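AGR_L_2016p (Agrobacterium tumefaciens, PDB 2GVH) probably hydrolyses the thioester bond of acyl-CoA molecules, as an acyl-CoA thioesterase built from two hotdog-type domains in a single chain. Local coordinates at residues R30-G38 with K188-R196. Sequence-based numbering, arbitrary orientation.
Sequences RLIDIVFPG and KAAFVAASR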
ATOM      1  N   ARG B  30       4.671   9.469 -19.117  1.00 66.73           N
ATOM      2  CA  ARG B  30       5.762   9.233 -18.187  1.00 66.69           C
ATOM      3  C   ARG B  30       5.255   9.025 -16.781  1.00 66.55           C
ATOM      4  O   ARG B  30       4.361   9.727 -16.356  1.00 66.44           O
ATOM      5  CB  ARG B  30       6.768  10.383 -18.260  1.00 65.67           C
ATOM      6  CG  ARG B  30       6.881  10.881 -19.706  1.00 69.46           C
ATOM      7  CD  ARG B  30       7.613  12.210 -19.850  1.00 75.57           C
ATOM      8  NE  ARG B  30       8.962  11.941 -20.314  1.00 73.28           N
ATOM      9  CZ  ARG B  30       9.317  11.964 -21.583  1.00 72.14           C
ATOM     10  NH1 ARG B  30       8.423  12.281 -22.509  1.00 80.56           N
ATOM     11  NH2 ARG B  30      10.556  11.682 -21.927  1.00 76.23           N
ATOM     12  N   LEU B  31       5.825   8.052 -16.081  1.00 65.66           N
ATOM     13  CA  LEU B  31       5.484   7.729 -14.692  1.00 64.68           C
ATOM     14  C   LEU B  31       6.793   7.632 -13.916  1.00 66.85           C
ATOM     15  O   LEU B  31       7.702   6.936 -14.338  1.00 69.17           O
ATOM     16  CB  LEU B  31       4.805   6.368 -14.634  1.00 62.51           C
ATOM     17  CG  LEU B  31       4.185   5.838 -13.346  1.00 62.81           C
ATOM     18  CD1 LEU B  31       2.993   4.964 -13.710  1.00 56.83           C
ATOM     19  CD2 LEU B  31       5.178   5.051 -12.458  1.00 56.29           C
ATOM     20  N   ILE B  32       6.886   8.293 -12.776  1.00 67.37           N
ATOM     21  CA  ILE B  32       8.147   8.458 -12.124  1.00 69.81           C
ATOM     22  C   ILE B  32       8.066   7.974 -10.696  1.00 71.43           C
ATOM     23  O   ILE B  32       7.153   8.345  -9.974  1.00 74.75           O
ATOM     24  CB  ILE B  32       8.646   9.924 -12.187  1.00 68.74           C
ATOM     25  CG1 ILE B  32       9.119  10.219 -13.598  1.00 70.33           C
ATOM     26  CG2 ILE B  32       9.829  10.070 -11.317  1.00 73.58           C
ATOM     27  CD1 ILE B  32       9.458  11.647 -13.918  1.00 72.24           C
ATOM     28  N   ASP B  33       9.010   7.127 -10.305  1.00 70.29           N
ATOM     29  CA  ASP B  33       9.106   6.676  -8.933  1.00 68.38           C
ATOM     30  C   ASP B  33      10.484   6.950  -8.347  1.00 66.74           C
ATOM     31  O   ASP B  33      11.481   6.847  -9.021  1.00 67.18           O
ATOM     32  CB  ASP B  33       8.809   5.198  -8.852  1.00 68.75           C
ATOM     33  CG  ASP B  33       8.497   4.741  -7.417  1.00 81.58           C
ATOM     34  OD1 ASP B  33       8.267   5.605  -6.516  1.00 87.22           O
ATOM     35  OD2 ASP B  33       8.488   3.505  -7.182  1.00 87.37           O
ATOM     36  N   ILE B  34      10.539   7.311  -7.086  1.00 67.43           N
ATOM     37  CA  ILE B  34      11.818   7.546  -6.414  1.00 68.14           C
ATOM     38  C   ILE B  34      12.234   6.373  -5.575  1.00 67.84           C
ATOM     39  O   ILE B  34      11.443   5.899  -4.798  1.00 71.11           O
ATOM     40  CB  ILE B  34      11.726   8.716  -5.484  1.00 67.54           C
ATOM     41  CG1 ILE B  34      11.346   9.943  -6.261  1.00 65.47           C
ATOM     42  CG2 ILE B  34      13.071   8.947  -4.773  1.00 73.39           C
ATOM     43  CD1 ILE B  34      10.382  10.747  -5.501  1.00 64.95           C
ATOM     44  N   VAL B  35      13.476   5.920  -5.714  1.00 67.85           N
ATOM     45  CA  VAL B  35      14.052   4.955  -4.752  1.00 68.63           C
ATOM     46  C   VAL B  35      15.089   5.715  -3.930  1.00 70.88           C
ATOM     47  O   VAL B  35      16.098   6.149  -4.474  1.00 74.49           O
ATOM     48  CB  VAL B  35      14.751   3.778  -5.480  1.00 67.36           C
ATOM     49  CG1 VAL B  35      15.416   2.842  -4.506  1.00 67.90           C
ATOM     50  CG2 VAL B  35      13.789   3.026  -6.327  1.00 66.62           C
ATOM     51  N   PHE B  36      14.853   5.875  -2.642  1.00 71.34           N
ATOM     52  CA  PHE B  36      15.791   6.601  -1.761  1.00 72.43           C
ATOM     53  C   PHE B  36      17.059   5.837  -1.381  1.00 73.78           C
ATOM     54  O   PHE B  36      17.031   4.614  -1.284  1.00 75.54           O
ATOM     55  CB  PHE B  36      15.089   7.013  -0.460  1.00 71.46           C
ATOM     56  CG  PHE B  36      14.150   8.152  -0.620  1.00 69.96           C
ATOM     57  CD1 PHE B  36      12.827   7.939  -0.976  1.00 73.28           C
ATOM     58  CD2 PHE B  36      14.585   9.448  -0.436  1.00 68.90           C
ATOM     59  CE1 PHE B  36      11.940   9.020  -1.154  1.00 76.19           C
ATOM     60  CE2 PHE B  36      13.710  10.529  -0.609  1.00 76.02           C
ATOM     61  CZ  PHE B  36      12.391  10.315  -0.964  1.00 74.93           C
ATOM     62  N   PRO B  37      18.168   6.561  -1.114  1.00 74.65           N
ATOM     63  CA  PRO B  37      19.427   5.912  -0.751  1.00 75.99           C
ATOM     64  C   PRO B  37      19.237   5.030   0.468  1.00 78.44           C
ATOM     65  O   PRO B  37      18.649   5.464   1.449  1.00 80.05           O
ATOM     66  CB  PRO B  37      20.346   7.090  -0.423  1.00 74.48           C
ATOM     67  CG  PRO B  37      19.804   8.191  -1.210  1.00 73.40           C
ATOM     68  CD  PRO B  37      18.319   8.024  -1.145  1.00 74.47           C
ATOM     69  N   GLY B  38      19.693   3.791   0.387  1.00 80.36           N
ATOM     70  CA  GLY B  38      19.587   2.892   1.510  1.00 83.39           C
ATOM     71  C   GLY B  38      18.260   2.172   1.673  1.00 85.61           C
ATOM     72  O   GLY B  38      18.143   1.325   2.566  1.00 86.73           O
ATOM     73  N   LYS B 188       5.930  14.955  -4.434  1.00 65.13           N
ATOM     74  CA  LYS B 188       6.722  14.042  -5.284  1.00 63.37           C
ATOM     75  C   LYS B 188       7.214  14.759  -6.561  1.00 62.79           C
ATOM     76  O   LYS B 188       8.407  14.815  -6.804  1.00 61.19           O
ATOM     77  CB  LYS B 188       5.922  12.810  -5.646  1.00 62.00           C
ATOM     78  CG  LYS B 188       6.761  11.704  -6.214  1.00 63.21           C
ATOM     79  CD  LYS B 188       5.893  10.602  -6.702  1.00 75.49           C
ATOM     80  CE  LYS B 188       6.416   9.254  -6.266  1.00 83.58           C
ATOM     81  NZ  LYS B 188       5.397   8.247  -6.686  1.00 90.50           N
ATOM     82  N   ALA B 189       6.313  15.340  -7.344  1.00 59.08           N
ATOM     83  CA  ALA B 189       6.775  16.049  -8.553  1.00 60.95           C
ATOM     84  C   ALA B 189       7.745  17.200  -8.227  1.00 61.20           C
ATOM     85  O   ALA B 189       8.712  17.423  -8.929  1.00 62.74           O
ATOM     86  CB  ALA B 189       5.592  16.529  -9.419  1.00 59.74           C
ATOM     87  N   ALA B 190       7.528  17.896  -7.126  1.00 60.31           N
ATOM     88  CA  ALA B 190       8.436  18.966  -6.720  1.00 61.49           C
ATOM     89  C   ALA B 190       9.811  18.402  -6.330  1.00 63.39           C
ATOM     90  O   ALA B 190      10.853  18.984  -6.617  1.00 64.53           O
ATOM     91  CB  ALA B 190       7.863  19.711  -5.559  1.00 61.83           C
ATOM     92  N   PHE B 191       9.817  17.255  -5.668  1.00 61.75           N
ATOM     93  CA  PHE B 191      11.070  16.610  -5.348  1.00 60.94           C
ATOM     94  C   PHE B 191      11.828  16.237  -6.611  1.00 63.82           C
ATOM     95  O   PHE B 191      13.006  16.471  -6.712  1.00 64.37           O
ATOM     96  CB  PHE B 191      10.813  15.369  -4.510  1.00 60.92           C
ATOM     97  CG  PHE B 191      12.036  14.581  -4.270  1.00 64.98           C
ATOM     98  CD1 PHE B 191      12.562  13.767  -5.276  1.00 60.01           C
ATOM     99  CD2 PHE B 191      12.715  14.689  -3.079  1.00 59.25           C
ATOM    100  CE1 PHE B 191      13.731  13.058  -5.091  1.00 59.09           C
ATOM    101  CE2 PHE B 191      13.878  13.967  -2.880  1.00 68.50           C
ATOM    102  CZ  PHE B 191      14.390  13.156  -3.885  1.00 68.53           C
ATOM    103  N   VAL B 192      11.132  15.675  -7.596  1.00 66.43           N
ATOM    104  CA  VAL B 192      11.756  15.275  -8.844  1.00 65.48           C
ATOM    105  C   VAL B 192      12.413  16.478  -9.532  1.00 65.99           C
ATOM    106  O   VAL B 192      13.623  16.495  -9.696  1.00 69.19           O
ATOM    107  CB  VAL B 192      10.726  14.572  -9.777  1.00 68.38           C
ATOM    108  CG1 VAL B 192      11.217  14.502 -11.263  1.00 60.09           C
ATOM    109  CG2 VAL B 192      10.361  13.200  -9.231  1.00 67.84           C
ATOM    110  N   ALA B 193      11.634  17.482  -9.917  1.00 63.65           N
ATOM    111  CA  ALA B 193      12.168  18.714 -10.540  1.00 60.20           C
ATOM    112  C   ALA B 193      13.301  19.406  -9.786  1.00 61.88           C
ATOM    113  O   ALA B 193      14.331  19.713 -10.386  1.00 62.69           O
ATOM    114  CB  ALA B 193      11.051  19.722 -10.791  1.00 58.11           C
ATOM    115  N   ALA B 194      13.120  19.680  -8.492  1.00 61.90           N
ATOM    116  CA  ALA B 194      14.234  20.195  -7.646  1.00 62.85           C
ATOM    117  C   ALA B 194      15.501  19.378  -7.754  1.00 62.59           C
ATOM    118  O   ALA B 194      16.572  19.904  -8.033  1.00 63.08           O
ATOM    119  CB  ALA B 194      13.829  20.268  -6.137  1.00 62.84           C
ATOM    120  N   SER B 195      15.362  18.079  -7.544  1.00 62.57           N
ATOM    121  CA  SER B 195      16.527  17.197  -7.410  1.00 61.89           C
ATOM    122  C   SER B 195      17.244  17.073  -8.714  1.00 61.55           C
ATOM    123  O   SER B 195      18.461  17.117  -8.772  1.00 61.32           O
ATOM    124  CB  SER B 195      16.106  15.822  -6.917  1.00 60.85           C
ATOM    125  OG  SER B 195      17.211  14.960  -6.960  1.00 57.49           O
ATOM    126  N   ARG B 196      16.474  16.922  -9.773  1.00 63.75           N
ATOM    127  CA  ARG B 196      17.032  16.972 -11.139  1.00 65.50           C
ATOM    128  C   ARG B 196      17.810  18.243 -11.371  1.00 64.96           C
ATOM    129  O   ARG B 196      18.895  18.194 -11.906  1.00 66.32           O
ATOM    130  CB  ARG B 196      15.945  16.787 -12.209  1.00 64.09           C
ATOM    131  CG  ARG B 196      15.554  15.320 -12.381  1.00 63.37           C
ATOM    132  CD  ARG B 196      14.492  15.144 -13.428  1.00 62.11           C
ATOM    133  NE  ARG B 196      14.199  13.745 -13.743  1.00 65.27           N
ATOM    134  CZ  ARG B 196      13.234  13.370 -14.581  1.00 71.11           C
ATOM    135  NH1 ARG B 196      12.465  14.279 -15.174  1.00 65.97           N
ATOM    136  NH2 ARG B 196      13.030  12.088 -14.845  1.00 61.75           N
TER
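Ile32 and Ile34 of strand 29-35 point toward helix 179-198, where they meet Lys188, Phe191, Val192 and Arg196. The chain holds two hotdog folds. This contact joins them: the edge strand of the first domain's sheet lies across the long helix of the second. Over these segments the strand and helix axes are 79° apart. Ile34 carries the middle. Its CD1 reaches Phe191 CD1 at 3.7 Å and also lies 3.8 Å from CG of Lys188, whose chain runs alongside, pointing the other way. Phe191 CG is anti to its own N (chi1 174°), which sends the ring out to the Ile34 side chain. Beyond it, the Phe36 and Phe191 rings meet obliquely, with planes at 59°. Lys188 bends at CG-CD and brings NZ near the strand, where it makes a long salt bridge of 3.9 Å with Asp33 OD1. Asp33 OD2 has a weak hydrogen bond to His42. The Ile32 side chain meets two helix residues. Its CG2 packs on Val192 CG2 at 3.8 Å. The Arg196 guanidinium, salt-bridged through NH2 to Glu92 of the neighbouring strand 89-100, carries Val192 CG1 on one face, while Ile32 CD1 approaches NH2 obliquely at 3.7 Å.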